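Local atomic coordinates of GCN5-related N-acetyltransferase (Arthrobacter sp., PDB entry 2R1I), a protein that probably transfers an acetyl group from acetyl-coenzyme A to an amine of a substrate that is not known here. Residues A[23-28]-A[115-120]; A[134-139]-A[147-152]. All coordinates share one frame; numbering follows the deposited sequence.

Contact 1: residues A[23-28]-A[115-120]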
loop_
_atom_site.group_PDB
_atom_site.type_symbol
_atom_site.label_atom_id
_atom_site.label_comp_id
_atom_site.label_asym_id
_atom_site.label_seq_id
_atom_site.Cartn_x
_atom_site.Cartn_y
_atom_site.Cartn_z
ATOM N N GLU A 23 -19.135 12.332 18.973
ATOM C CA GLU A 23 -18.538 13.105 17.884
ATOM C C GLU A 23 -18.200 12.180 16.717
ATOM O O GLU A 23 -17.731 11.056 16.905
ATOM C CB GLU A 23 -17.294 13.881 18.348
ATOM C CG GLU A 23 -17.603 15.064 19.267
ATOM N N VAL A 24 -18.490 12.646 15.510
ATOM C CA VAL A 24 -18.170 11.897 14.319
ATOM C C VAL A 24 -16.975 12.631 13.726
ATOM O O VAL A 24 -16.990 13.866 13.658
ATOM C CB VAL A 24 -19.342 11.813 13.307
ATOM C CG1 VAL A 24 -19.854 13.216 12.920
ATOM C CG2 VAL A 24 -18.913 11.005 12.057
ATOM N N PRO A 25 -15.908 11.902 13.402
ATOM C CA PRO A 25 -14.784 12.582 12.739
ATOM C C PRO A 25 -15.199 13.331 11.487
ATOM O O PRO A 25 -16.192 13.013 10.870
ATOM C CB PRO A 25 -13.838 11.437 12.367
ATOM C CG PRO A 25 -14.166 10.372 13.448
ATOM C CD PRO A 25 -15.634 10.481 13.647
ATOM N N ARG A 26 -14.454 14.367 11.156
ATOM C CA ARG A 26 -14.732 15.148 9.965
ATOM C C ARG A 26 -13.530 15.049 9.022
ATOM O O ARG A 26 -12.401 14.881 9.447
ATOM C CB ARG A 26 -15.030 16.611 10.310
ATOM C CG ARG A 26 -13.866 17.370 10.799
ATOM C CD ARG A 26 -14.287 18.810 11.073
ATOM N NE ARG A 26 -13.149 19.618 11.474
ATOM C CZ ARG A 26 -12.304 20.229 10.632
ATOM N NH1 ARG A 26 -12.433 20.118 9.300
ATOM N NH2 ARG A 26 -11.308 20.949 11.126
ATOM N N ARG A 27 -13.804 15.169 7.749
ATOM C CA ARG A 27 -12.748 15.191 6.747
ATOM C C ARG A 27 -12.065 16.543 6.752
ATOM O O ARG A 27 -12.736 17.591 6.646
ATOM C CB ARG A 27 -13.334 14.890 5.374
ATOM C CG ARG A 27 -12.261 14.850 4.297
ATOM C CD ARG A 27 -12.727 14.242 3.061
ATOM N NE ARG A 27 -11.708 14.378 2.047
ATOM C CZ ARG A 27 -11.880 14.099 0.767
ATOM N NH1 ARG A 27 -13.035 13.649 0.334
ATOM N NH2 ARG A 27 -10.883 14.252 -0.065
ATOM N N ALA A 28 -10.728 16.518 6.843
ATOM C CA ALA A 28 -9.876 17.698 6.692
ATOM C C ALA A 28 -9.977 18.259 5.260
ATOM O O ALA A 28 -9.891 17.508 4.288
ATOM C CB ALA A 28 -8.408 17.342 6.968
ATOM N N GLY A 115 -9.399 6.918 18.661
ATOM C CA GLY A 115 -8.863 5.963 17.676
ATOM C C GLY A 115 -9.943 5.028 17.146
ATOM O O GLY A 115 -10.059 4.816 15.935
ATOM N N SER A 116 -10.752 4.491 18.054
ATOM C CA SER A 116 -11.835 3.591 17.676
ATOM C C SER A 116 -12.873 4.282 16.741
ATOM O O SER A 116 -13.281 3.730 15.721
ATOM C CB SER A 116 -12.485 2.983 18.928
ATOM O OG SER A 116 -13.350 1.967 18.543
ATOM N N ALA A 117 -13.202 5.527 17.047
ATOM C CA ALA A 117 -14.094 6.361 16.195
ATOM C C ALA A 117 -13.471 6.674 14.814
ATOM O O ALA A 117 -14.140 6.667 13.777
ATOM C CB ALA A 117 -14.430 7.709 16.947
ATOM N N LEU A 118 -12.190 6.984 14.827
ATOM C CA LEU A 118 -11.496 7.314 13.585
ATOM C C LEU A 118 -11.464 6.091 12.653
ATOM O O LEU A 118 -11.628 6.235 11.425
ATOM C CB LEU A 118 -10.108 7.839 13.911
ATOM C CG LEU A 118 -10.081 9.319 14.328
ATOM C CD1 LEU A 118 -8.788 9.680 15.040
ATOM C CD2 LEU A 118 -10.294 10.236 13.068
ATOM N N LEU A 119 -11.227 4.909 13.235
ATOM C CA LEU A 119 -11.178 3.676 12.433
ATOM C C LEU A 119 -12.538 3.385 11.774
ATOM O O LEU A 119 -12.635 3.061 10.600
ATOM C CB LEU A 119 -10.652 2.480 13.245
ATOM C CG LEU A 119 -10.648 1.144 12.477
ATOM C CD1 LEU A 119 -9.764 1.303 11.201
ATOM C CD2 LEU A 119 -10.187 -0.013 13.348
ATOM N N ALA A 120 -13.606 3.504 12.554
ATOM C CA ALA A 120 -14.940 3.286 12.034
ATOM C C ALA A 120 -15.296 4.272 10.922
ATOM O O ALA A 120 -15.867 3.892 9.886
ATOM C CB ALA A 120 -15.976 3.311 13.221
#
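Pro25 lays its ring against one side of the helix formed by residues 115-120, meeting Leu118 and Ala117. Its CB sits 3.8 Å from Leu118 CD2, and CG is almost as near to that same methyl. The two side chains cross obliquely. Of the leucine, the CD2 branch makes the contact. Leu118 CG lies anti to its own carbonyl carbon (chi1 -81°). With chi2 at 162° as well, CD2 reaches the proline although CB does not point straight at it. The same Pro25 CG also reaches the helix backbone, 3.7 Å from Ala117 O, a plain van der Waals contact. The methyl of Ala117 points at the ring but stays looser, with its CB 4.4 Å from Pro25 CG. In fold terms, helix 109-128 here meets Pro25 in the chain leading to edge strand 26-27 of the acetyltransferase sheet. That strand pairs with strand 70-75 through Arg26 and Leu74. Leu118 is buried and also packs on Leu73, Ala75 and Leu103, so Pro25 covers the outer margin of an apolar layer between helix and sheet. No hydrogen bond joins the two segments.

Contact 2: residues A[134-139]-A[147-152]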
loop_
_atom_site.group_PDB
_atom_site.type_symbol
_atom_site.label_atom_id
_atom_site.label_comp_id
_atom_site.label_asym_id
_atom_site.label_seq_id
_atom_site.Cartn_x
_atom_site.Cartn_y
_atom_site.Cartn_z
ATOM N N LEU A 134 -9.330 -2.599 3.288
ATOM C CA LEU A 134 -8.481 -1.654 4.047
ATOM C C LEU A 134 -7.284 -2.384 4.649
ATOM O O LEU A 134 -7.462 -3.415 5.361
ATOM C CB LEU A 134 -9.311 -0.984 5.135
ATOM C CG LEU A 134 -8.614 0.091 5.991
ATOM C CD1 LEU A 134 -8.039 1.188 5.110
ATOM C CD2 LEU A 134 -9.646 0.630 7.054
ATOM N N GLU A 135 -6.087 -1.876 4.367
ATOM C CA GLU A 135 -4.838 -2.506 4.769
ATOM C C GLU A 135 -4.108 -1.647 5.787
ATOM O O GLU A 135 -4.314 -0.420 5.837
ATOM C CB GLU A 135 -3.910 -2.729 3.573
ATOM C CG GLU A 135 -4.526 -3.506 2.433
ATOM C CD GLU A 135 -3.648 -3.581 1.188
ATOM O OE1 GLU A 135 -2.995 -2.568 0.810
ATOM O OE2 GLU A 135 -3.686 -4.646 0.568
ATOM N N ILE A 136 -3.268 -2.300 6.605
ATOM C CA ILE A 136 -2.381 -1.610 7.530
ATOM C C ILE A 136 -1.086 -2.384 7.598
ATOM O O ILE A 136 -1.086 -3.618 7.502
ATOM C CB ILE A 136 -2.914 -1.560 8.960
ATOM C CG1 ILE A 136 -4.416 -1.424 9.046
ATOM C CG2 ILE A 136 -2.306 -0.387 9.764
ATOM C CD1 ILE A 136 -4.897 -1.622 10.522
ATOM N N ASN A 137 0.011 -1.660 7.800
ATOM C CA ASN A 137 1.269 -2.279 8.134
ATOM C C ASN A 137 1.591 -1.894 9.599
ATOM O O ASN A 137 1.521 -0.711 9.945
ATOM C CB ASN A 137 2.319 -1.893 7.090
ATOM C CG ASN A 137 1.880 -2.311 5.652
ATOM O OD1 ASN A 137 1.631 -1.452 4.783
ATOM N ND2 ASN A 137 1.753 -3.630 5.416
ATOM N N VAL A 138 1.883 -2.889 10.413
ATOM C CA VAL A 138 2.026 -2.731 11.872
ATOM C C VAL A 138 3.328 -3.389 12.367
ATOM O O VAL A 138 3.641 -4.522 11.994
ATOM C CB VAL A 138 0.845 -3.399 12.638
ATOM C CG1 VAL A 138 0.971 -3.200 14.159
ATOM C CG2 VAL A 138 -0.507 -2.907 12.130
ATOM N N ASP A 139 4.095 -2.686 13.194
ATOM C CA ASP A 139 5.308 -3.296 13.780
ATOM C C ASP A 139 4.901 -4.452 14.677
ATOM O O ASP A 139 3.996 -4.316 15.502
ATOM C CB ASP A 139 6.102 -2.248 14.565
ATOM C CG ASP A 139 7.457 -2.774 15.066
ATOM O OD1 ASP A 139 7.553 -3.914 15.605
ATOM O OD2 ASP A 139 8.449 -2.028 14.909
ATOM N N ARG A 147 -3.430 -5.534 19.202
ATOM C CA ARG A 147 -4.636 -5.913 19.955
ATOM C C ARG A 147 -5.840 -5.063 19.556
ATOM O O ARG A 147 -6.966 -5.565 19.429
ATOM C CB ARG A 147 -4.404 -5.788 21.462
ATOM C CG ARG A 147 -5.551 -6.330 22.339
ATOM C CD ARG A 147 -5.185 -6.275 23.851
ATOM N NE ARG A 147 -4.296 -5.135 24.089
ATOM C CZ ARG A 147 -3.025 -5.191 24.503
ATOM N NH1 ARG A 147 -2.434 -6.345 24.827
ATOM N NH2 ARG A 147 -2.343 -4.055 24.613
ATOM N N PHE A 148 -5.562 -3.780 19.310
ATOM C CA PHE A 148 -6.582 -2.797 18.907
ATOM C C PHE A 148 -7.197 -3.116 17.531
ATOM O O PHE A 148 -8.420 -3.151 17.388
ATOM C CB PHE A 148 -5.977 -1.392 18.922
ATOM C CG PHE A 148 -6.869 -0.321 18.336
ATOM C CD1 PHE A 148 -6.827 -0.008 16.999
ATOM C CD2 PHE A 148 -7.757 0.375 19.147
ATOM C CE1 PHE A 148 -7.651 0.998 16.472
ATOM C CE2 PHE A 148 -8.569 1.388 18.614
ATOM C CZ PHE A 148 -8.523 1.676 17.288
ATOM N N TYR A 149 -6.362 -3.386 16.537
ATOM C CA TYR A 149 -6.902 -3.692 15.212
ATOM C C TYR A 149 -7.569 -5.044 15.167
ATOM O O TYR A 149 -8.630 -5.190 14.540
ATOM C CB TYR A 149 -5.809 -3.574 14.171
ATOM C CG TYR A 149 -5.349 -2.150 13.986
ATOM C CD1 TYR A 149 -6.245 -1.158 13.612
ATOM C CD2 TYR A 149 -4.015 -1.791 14.197
ATOM C CE1 TYR A 149 -5.820 0.161 13.424
ATOM C CE2 TYR A 149 -3.588 -0.473 14.031
ATOM C CZ TYR A 149 -4.492 0.494 13.650
ATOM O OH TYR A 149 -4.042 1.803 13.479
ATOM N N GLU A 150 -6.994 -6.029 15.857
ATOM C CA GLU A 150 -7.520 -7.391 15.836
ATOM C C GLU A 150 -8.907 -7.426 16.484
ATOM O O GLU A 150 -9.760 -8.194 16.065
ATOM C CB GLU A 150 -6.535 -8.386 16.482
ATOM C CG GLU A 150 -5.311 -8.643 15.649
ATOM C CD GLU A 150 -4.265 -9.522 16.291
ATOM O OE1 GLU A 150 -4.477 -9.974 17.438
ATOM O OE2 GLU A 150 -3.212 -9.777 15.651
ATOM N N ALA A 151 -9.149 -6.546 17.451
ATOM C CA ALA A 151 -10.478 -6.435 18.095
ATOM C C ALA A 151 -11.536 -5.748 17.221
ATOM O O ALA A 151 -12.718 -5.735 17.580
ATOM C CB ALA A 151 -10.355 -5.665 19.394
ATOM N N ARG A 152 -11.086 -5.149 16.118
ATOM C CA ARG A 152 -11.928 -4.360 15.191
ATOM C C ARG A 152 -11.821 -4.891 13.732
ATOM O O ARG A 152 -11.769 -4.119 12.764
ATOM C CB ARG A 152 -11.536 -2.887 15.250
ATOM C CG ARG A 152 -11.977 -2.249 16.544
ATOM C CD ARG A 152 -11.208 -0.990 16.871
ATOM N NE ARG A 152 -11.653 -0.497 18.181
ATOM C CZ ARG A 152 -11.241 -0.958 19.364
ATOM N NH1 ARG A 152 -10.370 -1.954 19.461
ATOM N NH2 ARG A 152 -11.728 -0.431 20.480
#
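Ile136 sets its CD1 methyl squarely over one face of the Tyr149 ring. This is a CH-pi contact: CD1 lies 3.4 Å from the ring centroid and 12° off the ring normal. The nearest ring atom, Tyr149 CD1, is also 3.4 Å from Ile136 CD1. Ile136 CG2 takes the place anti to the backbone N, leaving CG1 beside that N (chi1 -35°) to carry CD1 to the ring.

The other apolar contact across the segments is looser. Val138 CG2 approaches the ring obliquely, 4.2 Å from Tyr149 CD2. The opposite face of the tyrosine is backed by Phe148 CD1, offset toward the rim. Tyr149 thus stands between the strand and its own helix neighbour. It also packs on Leu100 and Leu103 of strand 97-104. With an alanine here in place of Tyr149, the Ile136 methyl would probably lose its aromatic face, and a gap would probably open between strand 133-139 and helix 143-150.

No polar bond crosses between the segments. Within 147-152, Arg152 NH1 donates to Phe148 O at 3.1 Å, with an N-H...O angle of 154°. The donor lies in the carbonyl plane, on a lone pair. The Arg152 guanidinium also lies with one face on the Phe148 ring, whose CE2 is 3.6 Å above its plane. Arg152 NE has a probable hydrogen bond to Ser116 OG, so NH1, NE and one face of the group are all engaged.

On the sheet side, residues 134-139 pair antiparallel with a strand of the second subunit, continuing the sheet across the interface. Shape and dispersion hold this buried junction, while the polar bonds of Arg152 tie residues 147-152 to one another and to helix 109-128.

How the contacts relate
Both contacts seat a helix on the same GNAT sheet, but near its opposite edges within the chain. Contact 1 is partly buried and joins helix 109-128 to the chain at edge strand 26-27. Contact 2 is fully buried and joins helix 143-150 to strand 133-139, the strand next to the second subunit. Both are apolar in character. Contact 1 uses aliphatic groups and one backbone carbonyl oxygen, whereas contact 2 relies on an aromatic face. They touch through helix 109-128 on one side and Phe148 and Arg152 on the other. Phe148 CZ packs on the backbone of Gly115 and Ser116, and Leu119 meets Arg152.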